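Long-range contact in flagellar assembly factor FliW (Geobacillus thermodenitrificans, PDB 5JAK), which probably binds both the RNA-binding regulator CsrA, keeping it from repressing flagellin translation, and flagellin itself during flagellar assembly: residues F58-P63 with Y93-V98. The protein carries 1 engineered substitution. Sequence-based numbering, arbitrary orientation.
Sequences FVLIEP and YVILTV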
loop_
_atom_site.group_PDB
_atom_site.type_symbol
_atom_site.label_atom_id
_atom_site.label_comp_id
_atom_site.label_asym_id
_atom_site.label_seq_id
_atom_site.Cartn_x
_atom_site.Cartn_y
_atom_site.Cartn_z
ATOM N N PHE A 58 -1.011 7.272 -3.250
ATOM C CA PHE A 58 -0.750 7.156 -1.829
ATOM C C PHE A 58 0.724 6.955 -1.576
ATOM O O PHE A 58 1.354 6.267 -2.315
ATOM C CB PHE A 58 -1.495 5.977 -1.222
ATOM C CG PHE A 58 -2.968 6.034 -1.378
ATOM C CD1 PHE A 58 -3.753 6.596 -0.416
ATOM C CD2 PHE A 58 -3.568 5.520 -2.482
ATOM C CE1 PHE A 58 -5.109 6.649 -0.568
ATOM C CE2 PHE A 58 -4.923 5.548 -2.633
ATOM C CZ PHE A 58 -5.696 6.117 -1.675
ATOM N N VAL A 59 1.264 7.546 -0.526
ATOM C CA VAL A 59 2.660 7.372 -0.208
ATOM C C VAL A 59 2.830 6.158 0.682
ATOM O O VAL A 59 2.304 6.127 1.749
ATOM C CB VAL A 59 3.231 8.593 0.507
ATOM C CG1 VAL A 59 4.687 8.408 0.805
ATOM C CG2 VAL A 59 3.010 9.834 -0.301
ATOM N N LEU A 60 3.567 5.167 0.221
ATOM C CA LEU A 60 3.783 3.908 0.941
ATOM C C LEU A 60 5.230 3.765 1.401
ATOM O O LEU A 60 6.163 4.245 0.747
ATOM C CB LEU A 60 3.488 2.670 0.056
ATOM C CG LEU A 60 2.162 2.540 -0.662
ATOM C CD1 LEU A 60 2.053 1.162 -1.367
ATOM C CD2 LEU A 60 1.049 2.771 0.331
ATOM N N ILE A 61 5.421 3.053 2.522
ATOM C CA ILE A 61 6.731 2.536 2.895
ATOM C C ILE A 61 6.613 1.058 3.242
ATOM O O ILE A 61 5.547 0.566 3.613
ATOM C CB ILE A 61 7.364 3.300 4.075
ATOM C CG1 ILE A 61 6.428 3.280 5.291
ATOM C CG2 ILE A 61 7.719 4.711 3.646
ATOM C CD1 ILE A 61 7.092 3.736 6.539
ATOM N N GLU A 62 7.728 0.346 3.132
ATOM C CA GLU A 62 7.801 -0.971 3.759
ATOM C C GLU A 62 7.920 -0.748 5.256
ATOM O O GLU A 62 8.811 -0.012 5.687
ATOM C CB GLU A 62 8.991 -1.781 3.245
ATOM C CG GLU A 62 8.878 -2.080 1.765
ATOM C CD GLU A 62 9.862 -3.130 1.296
ATOM O OE1 GLU A 62 9.958 -4.198 1.942
ATOM O OE2 GLU A 62 10.533 -2.885 0.273
ATOM N N PRO A 63 7.038 -1.333 6.076
ATOM C CA PRO A 63 6.954 -0.887 7.480
ATOM C C PRO A 63 8.192 -1.163 8.314
ATOM O O PRO A 63 8.422 -0.469 9.317
ATOM C CB PRO A 63 5.733 -1.656 8.019
ATOM C CG PRO A 63 5.547 -2.829 7.080
ATOM C CD PRO A 63 5.966 -2.287 5.727
ATOM N N TYR A 93 2.886 -3.284 2.745
ATOM C CA TYR A 93 3.224 -1.864 2.830
ATOM C C TYR A 93 2.303 -1.188 3.842
ATOM O O TYR A 93 1.229 -1.709 4.176
ATOM C CB TYR A 93 3.043 -1.123 1.503
ATOM C CG TYR A 93 3.812 -1.749 0.370
ATOM C CD1 TYR A 93 5.160 -1.466 0.194
ATOM C CD2 TYR A 93 3.175 -2.595 -0.541
ATOM C CE1 TYR A 93 5.870 -2.024 -0.873
ATOM C CE2 TYR A 93 3.874 -3.154 -1.598
ATOM C CZ TYR A 93 5.215 -2.863 -1.757
ATOM O OH TYR A 93 5.912 -3.429 -2.817
ATOM N N VAL A 94 2.712 -0.008 4.316
ATOM C CA VAL A 94 1.814 0.847 5.086
ATOM C C VAL A 94 1.735 2.233 4.467
ATOM O O VAL A 94 2.726 2.763 3.941
ATOM C CB VAL A 94 2.223 0.956 6.579
ATOM C CG1 VAL A 94 2.035 -0.405 7.279
ATOM C CG2 VAL A 94 3.678 1.422 6.720
ATOM N N ILE A 95 0.551 2.836 4.568
ATOM C CA ILE A 95 0.319 4.179 4.021
ATOM C C ILE A 95 0.834 5.220 4.993
ATOM O O ILE A 95 0.547 5.154 6.200
ATOM C CB ILE A 95 -1.181 4.408 3.746
ATOM C CG1 ILE A 95 -1.731 3.383 2.752
ATOM C CG2 ILE A 95 -1.431 5.861 3.255
ATOM C CD1 ILE A 95 -3.302 3.464 2.581
ATOM N N LEU A 96 1.591 6.196 4.478
ATOM C CA LEU A 96 2.054 7.325 5.269
ATOM C C LEU A 96 1.158 8.538 5.052
ATOM O O LEU A 96 0.802 8.862 3.915
ATOM C CB LEU A 96 3.495 7.690 4.887
ATOM C CG LEU A 96 4.619 6.729 5.224
ATOM C CD1 LEU A 96 5.940 7.463 4.939
ATOM C CD2 LEU A 96 4.531 6.288 6.685
ATOM N N THR A 97 0.814 9.220 6.146
ATOM C CA THR A 97 0.231 10.569 6.114
ATOM C C THR A 97 1.359 11.553 6.413
ATOM O O THR A 97 1.817 11.653 7.552
ATOM C CB THR A 97 -0.891 10.714 7.138
ATOM O OG1 THR A 97 -1.969 9.837 6.792
ATOM C CG2 THR A 97 -1.395 12.164 7.189
ATOM N N VAL A 98 1.795 12.292 5.392
ATOM C CA VAL A 98 2.936 13.201 5.507
ATOM C C VAL A 98 2.429 14.586 5.902
ATOM O O VAL A 98 1.622 15.188 5.190
ATOM C CB VAL A 98 3.731 13.249 4.193
ATOM C CG1 VAL A 98 4.953 14.148 4.341
ATOM C CG2 VAL A 98 4.123 11.827 3.750
HETATM O O HOH W 1 -0.232 8.882 1.468
#
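Ile61 and Val94 form an antiparallel hydrogen-bonded pair, Ile61 N reaching Val94 O at 3.1 Å and Val94 N reaching Ile61 O at 3.0 Å. A third bond, Leu96 N to Val59 O, is 2.8 Å long and almost straight. The two strand segments are strongly skewed, with 127° between their N-to-C directions. A water stands between Val59 N and Leu96 O, accepting from the first and donating to the second, where a direct bond would otherwise close the pair. These are adjacent central strands of FliW's antiparallel sheet, with 46-50 flanking 57-61 and 106-116 flanking 90-97. On the face of Ile61, Val94 and Leu96, Ile61 crosses Leu96 at about a right angle: Ile61 CG2 lies 3.5 Å from Leu96 CD1, while Ile61 CD1 meets CD2 of the same leucine. With chi1 at 56°, Ile61 CG1 sits between its own N and carbonyl carbon and meets Val94 CG2 at 3.6 Å; Pro63 CB touches that methyl too. Cutting Ile61 back to alanine is likely to leave both Leu96 methyls short of packing and open a gap beside Val94. On the face of Leu60 and Ile95, Leu60 CD2 lies 3.7 Å from Ile95 CG1, while its CD1 reaches across to Tyr93 CB and CG. The Tyr93 ring has Ile61 O at its edge, in plane.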